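Local coordinates for protein tricorn protease (Thermoplasma acidophilum, PDB 1K32) that acts as a serine protease of the tricorn type, probably cleaving peptides released by the proteasome into smaller fragments, at residues E658-L670 / I688-R702. Sequence-based numbering, arbitrary orientation.
Sequences EEFLQMYDEAWKL and IYEKYRNLVPLCKTR
Tyr664, Trp668 and Tyr689 form an aromatic cluster between two antiparallel helices of a helical hairpin in the tricorn C1 domain, the short segment axes crossing at 152° and 11.1 Å apart. Tyr689 meets Trp668 edge-to-face, its CD2 lying over the centre of the indole at 3.4 Å from Trp668 CE2, while indole NE1 is spent on the carbonyl of Ser685. The phenol of Tyr689 donates to Asp665, OH to OD2 2.7 Å, on the syn side of the carboxylate. Tyr664 reaches across to the other helix because its chi1 of 169° sets the ring trans to the main-chain nitrogen, and its OH donates to Tyr689 O at 2.8 Å, on a lone pair in the carbonyl plane; that oxygen also accepts from Arg693 N. Val696 CG2 packs 3.6 Å from Tyr664 CG, and Arg693 CB lies 3.5 Å from Tyr664 CE2. A leucine in place of Tyr664 would probably leave Tyr689 O without its cross-helix donor and open a gap beside Arg693 CB. Farther along, the Phe660 ring meets the turn leading into helix 702-714, its edge toward Cys699 O and its CZ 3.4 Å from Thr701 C.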
loop_
_atom_site.group_PDB
_atom_site.type_symbol
_atom_site.label_atom_id
_atom_site.label_comp_id
_atom_site.label_asym_id
_atom_site.label_seq_id
_atom_site.Cartn_x
_atom_site.Cartn_y
_atom_site.Cartn_z
ATOM N N GLU A 658 26.991 52.207 7.120
ATOM C CA GLU A 658 26.498 51.843 8.452
ATOM C C GLU A 658 27.084 50.480 8.853
ATOM O O GLU A 658 27.558 50.298 9.976
ATOM C CB GLU A 658 24.959 51.777 8.496
ATOM C CG GLU A 658 24.383 50.605 7.713
ATOM C CD GLU A 658 22.952 50.250 8.084
ATOM O OE1 GLU A 658 22.396 49.324 7.437
ATOM O OE2 GLU A 658 22.395 50.886 9.014
ATOM N N GLU A 659 27.064 49.528 7.927
ATOM C CA GLU A 659 27.602 48.196 8.195
ATOM C C GLU A 659 29.108 48.210 8.470
ATOM O O GLU A 659 29.574 47.537 9.394
ATOM C CB GLU A 659 27.288 47.240 7.034
ATOM C CG GLU A 659 25.838 46.749 6.995
ATOM C CD GLU A 659 25.614 45.608 5.986
ATOM O OE1 GLU A 659 24.543 44.958 6.029
ATOM O OE2 GLU A 659 26.506 45.354 5.149
ATOM N N PHE A 660 29.860 48.982 7.690
ATOM C CA PHE A 660 31.314 49.074 7.878
ATOM C C PHE A 660 31.697 49.658 9.231
ATOM O O PHE A 660 32.705 49.259 9.827
ATOM C CB PHE A 660 31.957 49.911 6.763
ATOM C CG PHE A 660 32.101 49.176 5.440
ATOM C CD1 PHE A 660 31.539 47.915 5.253
ATOM C CD2 PHE A 660 32.824 49.749 4.389
ATOM C CE1 PHE A 660 31.698 47.223 4.026
ATOM C CE2 PHE A 660 32.989 49.072 3.165
ATOM C CZ PHE A 660 32.423 47.802 2.983
ATOM N N LEU A 661 30.912 50.619 9.704
ATOM C CA LEU A 661 31.182 51.227 10.997
ATOM C C LEU A 661 30.878 50.203 12.080
ATOM O O LEU A 661 31.664 50.017 12.997
ATOM C CB LEU A 661 30.311 52.471 11.206
ATOM C CG LEU A 661 30.986 53.662 11.894
ATOM C CD1 LEU A 661 29.896 54.632 12.360
ATOM C CD2 LEU A 661 31.842 53.205 13.087
ATOM N N GLN A 662 29.737 49.524 11.964
ATOM C CA GLN A 662 29.358 48.513 12.959
ATOM C C GLN A 662 30.359 47.359 13.012
ATOM O O GLN A 662 30.650 46.838 14.098
ATOM C CB GLN A 662 27.957 47.971 12.664
ATOM C CG GLN A 662 27.365 47.039 13.743
ATOM C CD GLN A 662 27.878 45.602 13.661
ATOM O OE1 GLN A 662 28.313 45.141 12.596
ATOM N NE2 GLN A 662 27.815 44.880 14.788
ATOM N N MET A 663 30.904 46.985 11.850
ATOM C CA MET A 663 31.869 45.879 11.762
ATOM C C MET A 663 33.250 46.238 12.309
ATOM O O MET A 663 33.881 45.429 12.976
ATOM C CB MET A 663 31.984 45.396 10.308
ATOM C CG MET A 663 30.729 44.705 9.809
ATOM S SD MET A 663 30.606 44.575 7.999
ATOM C CE MET A 663 31.601 43.093 7.698
ATOM N N TYR A 664 33.727 47.443 12.017
ATOM C CA TYR A 664 35.022 47.863 12.545
ATOM C C TYR A 664 34.901 47.902 14.069
ATOM O O TYR A 664 35.750 47.370 14.784
ATOM C CB TYR A 664 35.395 49.254 12.028
ATOM C CG TYR A 664 36.587 49.827 12.751
ATOM C CD1 TYR A 664 37.876 49.356 12.484
ATOM C CD2 TYR A 664 36.417 50.764 13.790
ATOM C CE1 TYR A 664 38.977 49.792 13.235
ATOM C CE2 TYR A 664 37.508 51.202 14.550
ATOM C CZ TYR A 664 38.784 50.711 14.268
ATOM O OH TYR A 664 39.865 51.104 15.022
ATOM N N ASP A 665 33.842 48.540 14.562
ATOM C CA ASP A 665 33.615 48.620 16.001
ATOM C C ASP A 665 33.610 47.217 16.639
ATOM O O ASP A 665 34.290 46.989 17.638
ATOM C CB ASP A 665 32.297 49.343 16.293
ATOM C CG ASP A 665 32.439 50.857 16.274
ATOM O OD1 ASP A 665 31.399 51.533 16.360
ATOM O OD2 ASP A 665 33.580 51.373 16.183
ATOM N N GLU A 666 32.874 46.276 16.056
ATOM C CA GLU A 666 32.833 44.916 16.611
ATOM C C GLU A 666 34.192 44.214 16.527
ATOM O O GLU A 666 34.589 43.505 17.457
ATOM C CB GLU A 666 31.765 44.061 15.910
ATOM C CG GLU A 666 31.552 42.713 16.587
ATOM C CD GLU A 666 30.171 42.108 16.353
ATOM O OE1 GLU A 666 29.700 41.360 17.243
ATOM O OE2 GLU A 666 29.564 42.364 15.286
ATOM N N ALA A 667 34.901 44.407 15.415
ATOM C CA ALA A 667 36.221 43.794 15.233
ATOM C C ALA A 667 37.171 44.331 16.302
ATOM O O ALA A 667 37.943 43.590 16.894
ATOM C CB ALA A 667 36.770 44.117 13.844
ATOM N N TRP A 668 37.101 45.635 16.535
ATOM C CA TRP A 668 37.931 46.301 17.537
ATOM C C TRP A 668 37.569 45.780 18.942
ATOM O O TRP A 668 38.450 45.457 19.734
ATOM C CB TRP A 668 37.702 47.818 17.434
ATOM C CG TRP A 668 38.348 48.635 18.507
ATOM C CD1 TRP A 668 39.621 49.112 18.520
ATOM C CD2 TRP A 668 37.751 49.036 19.741
ATOM N NE1 TRP A 668 39.865 49.791 19.696
ATOM C CE2 TRP A 668 38.730 49.758 20.464
ATOM C CE3 TRP A 668 36.480 48.856 20.311
ATOM C CZ2 TRP A 668 38.478 50.302 21.729
ATOM C CZ3 TRP A 668 36.230 49.394 21.568
ATOM C CH2 TRP A 668 37.228 50.110 22.264
ATOM N N LYS A 669 36.270 45.684 19.226
ATOM C CA LYS A 669 35.765 45.208 20.520
ATOM C C LYS A 669 36.117 43.739 20.779
ATOM O O LYS A 669 36.458 43.371 21.901
ATOM C CB LYS A 669 34.242 45.412 20.593
ATOM C CG LYS A 669 33.557 44.807 21.817
ATOM C CD LYS A 669 32.161 45.411 22.008
ATOM C CE LYS A 669 31.415 44.771 23.171
ATOM N NZ LYS A 669 32.236 44.734 24.409
ATOM N N LEU A 670 36.038 42.907 19.742
ATOM C CA LEU A 670 36.386 41.494 19.874
ATOM C C LEU A 670 37.886 41.374 20.151
ATOM O O LEU A 670 38.305 40.646 21.034
ATOM C CB LEU A 670 36.027 40.718 18.594
ATOM C CG LEU A 670 34.552 40.332 18.378
ATOM C CD1 LEU A 670 34.307 39.958 16.913
ATOM C CD2 LEU A 670 34.194 39.163 19.292
ATOM N N ILE A 688 44.689 52.499 19.724
ATOM C CA ILE A 688 44.517 52.305 18.288
ATOM C C ILE A 688 43.139 52.601 17.708
ATOM O O ILE A 688 43.007 52.737 16.489
ATOM C CB ILE A 688 44.886 50.846 17.874
ATOM C CG1 ILE A 688 43.867 49.860 18.447
ATOM C CG2 ILE A 688 46.275 50.491 18.376
ATOM C CD1 ILE A 688 44.073 48.426 17.983
ATOM N N TYR A 689 42.122 52.702 18.562
ATOM C CA TYR A 689 40.770 52.926 18.081
ATOM C C TYR A 689 40.523 54.024 17.053
ATOM O O TYR A 689 40.026 53.738 15.956
ATOM C CB TYR A 689 39.794 53.142 19.246
ATOM C CG TYR A 689 38.363 53.312 18.768
ATOM C CD1 TYR A 689 37.826 54.578 18.531
ATOM C CD2 TYR A 689 37.580 52.201 18.458
ATOM C CE1 TYR A 689 36.546 54.733 17.986
ATOM C CE2 TYR A 689 36.305 52.342 17.918
ATOM C CZ TYR A 689 35.798 53.611 17.683
ATOM O OH TYR A 689 34.550 53.750 17.132
ATOM N N GLU A 690 40.853 55.272 17.393
ATOM C CA GLU A 690 40.574 56.397 16.487
ATOM C C GLU A 690 41.317 56.331 15.160
ATOM O O GLU A 690 40.735 56.499 14.100
ATOM C CB GLU A 690 40.889 57.739 17.167
ATOM C CG GLU A 690 40.497 58.940 16.308
ATOM C CD GLU A 690 41.036 60.258 16.825
ATOM O OE1 GLU A 690 40.829 61.291 16.146
ATOM O OE2 GLU A 690 41.665 60.265 17.906
ATOM N N LYS A 691 42.616 56.110 15.244
ATOM C CA LYS A 691 43.476 56.018 14.074
ATOM C C LYS A 691 42.856 55.163 12.962
ATOM O O LYS A 691 42.800 55.577 11.805
ATOM C CB LYS A 691 44.822 55.465 14.545
ATOM C CG LYS A 691 45.675 54.743 13.557
ATOM C CD LYS A 691 46.982 54.331 14.242
ATOM C CE LYS A 691 47.726 55.576 14.767
ATOM N NZ LYS A 691 49.109 55.312 15.218
ATOM N N TYR A 692 42.373 53.978 13.301
ATOM C CA TYR A 692 41.780 53.134 12.276
ATOM C C TYR A 692 40.310 53.433 12.029
ATOM O O TYR A 692 39.813 53.253 10.918
ATOM C CB TYR A 692 42.014 51.667 12.619
ATOM C CG TYR A 692 43.495 51.374 12.602
ATOM C CD1 TYR A 692 44.220 51.253 13.786
ATOM C CD2 TYR A 692 44.182 51.300 11.391
ATOM C CE1 TYR A 692 45.592 51.063 13.759
ATOM C CE2 TYR A 692 45.545 51.116 11.351
ATOM C CZ TYR A 692 46.250 50.997 12.530
ATOM O OH TYR A 692 47.611 50.819 12.479
ATOM N N ARG A 693 39.620 53.917 13.056
ATOM C CA ARG A 693 38.219 54.272 12.889
ATOM C C ARG A 693 38.133 55.410 11.858
ATOM O O ARG A 693 37.151 55.525 11.138
ATOM C CB ARG A 693 37.623 54.709 14.236
ATOM C CG ARG A 693 36.138 55.051 14.188
ATOM C CD ARG A 693 35.924 56.536 14.016
ATOM N NE ARG A 693 34.506 56.890 13.982
ATOM C CZ ARG A 693 33.739 56.822 12.897
ATOM N NH1 ARG A 693 32.461 57.163 12.969
ATOM N NH2 ARG A 693 34.254 56.433 11.735
ATOM N N ASN A 694 39.171 56.235 11.764
ATOM C CA ASN A 694 39.152 57.344 10.806
ATOM C C ASN A 694 39.285 56.901 9.349
ATOM O O ASN A 694 38.920 57.638 8.426
ATOM C CB ASN A 694 40.251 58.364 11.122
ATOM C CG ASN A 694 39.945 59.187 12.367
ATOM O OD1 ASN A 694 38.786 59.377 12.724
ATOM N ND2 ASN A 694 40.983 59.685 13.019
ATOM N N LEU A 695 39.818 55.707 9.135
ATOM C CA LEU A 695 39.966 55.207 7.769
ATOM C C LEU A 695 38.700 54.511 7.298
ATOM O O LEU A 695 38.518 54.283 6.110
ATOM C CB LEU A 695 41.115 54.214 7.684
ATOM C CG LEU A 695 42.500 54.737 8.037
ATOM C CD1 LEU A 695 43.484 53.579 7.930
ATOM C CD2 LEU A 695 42.880 55.903 7.101
ATOM N N VAL A 696 37.829 54.165 8.237
ATOM C CA VAL A 696 36.600 53.471 7.887
ATOM C C VAL A 696 35.753 54.195 6.840
ATOM O O VAL A 696 35.286 53.569 5.890
ATOM C CB VAL A 696 35.763 53.195 9.137
ATOM C CG1 VAL A 696 34.428 52.558 8.756
ATOM C CG2 VAL A 696 36.543 52.262 10.067
ATOM N N PRO A 697 35.540 55.518 6.997
ATOM C CA PRO A 697 34.727 56.215 5.986
ATOM C C PRO A 697 35.347 56.257 4.577
ATOM O O PRO A 697 34.652 56.517 3.595
ATOM C CB PRO A 697 34.513 57.605 6.601
ATOM C CG PRO A 697 35.694 57.769 7.530
ATOM C CD PRO A 697 35.856 56.402 8.135
ATOM N N LEU A 698 36.645 55.986 4.476
ATOM C CA LEU A 698 37.313 55.974 3.171
ATOM C C LEU A 698 37.032 54.647 2.448
ATOM O O LEU A 698 37.208 54.544 1.243
ATOM C CB LEU A 698 38.832 56.120 3.318
ATOM C CG LEU A 698 39.439 57.229 4.177
ATOM C CD1 LEU A 698 40.951 57.223 4.001
ATOM C CD2 LEU A 698 38.886 58.578 3.778
ATOM N N CYS A 699 36.598 53.635 3.198
ATOM C CA CYS A 699 36.317 52.318 2.631
ATOM C C CYS A 699 34.996 52.253 1.886
ATOM O O CYS A 699 33.965 52.704 2.375
ATOM C CB CYS A 699 36.319 51.262 3.737
ATOM S SG CYS A 699 37.887 51.105 4.591
ATOM N N LYS A 700 35.040 51.681 0.693
ATOM C CA LYS A 700 33.850 51.539 -0.130
ATOM C C LYS A 700 33.551 50.073 -0.409
ATOM O O LYS A 700 32.434 49.726 -0.761
ATOM C CB LYS A 700 34.026 52.270 -1.456
ATOM C CG LYS A 700 33.451 53.670 -1.483
ATOM C CD LYS A 700 34.120 54.590 -0.492
ATOM C CE LYS A 700 33.545 55.992 -0.601
ATOM N NZ LYS A 700 34.120 56.903 0.434
ATOM N N THR A 701 34.555 49.217 -0.264
ATOM C CA THR A 701 34.359 47.791 -0.510
ATOM C C THR A 701 34.800 46.957 0.688
ATOM O O THR A 701 35.545 47.432 1.570
ATOM C CB THR A 701 35.131 47.318 -1.773
ATOM O OG1 THR A 701 36.542 47.376 -1.522
ATOM C CG2 THR A 701 34.785 48.207 -2.973
ATOM N N ARG A 702 34.346 45.709 0.720
ATOM C CA ARG A 702 34.697 44.825 1.823
ATOM C C ARG A 702 36.201 44.642 1.904
ATOM O O ARG A 702 36.734 44.453 2.984
ATOM C CB ARG A 702 34.021 43.465 1.681
ATOM C CG ARG A 702 34.347 42.492 2.823
ATOM C CD ARG A 702 33.763 42.972 4.155
ATOM N NE ARG A 702 34.147 42.105 5.268
ATOM C CZ ARG A 702 35.368 42.066 5.803
ATOM N NH1 ARG A 702 35.634 41.245 6.809
ATOM N NH2 ARG A 702 36.322 42.869 5.348
#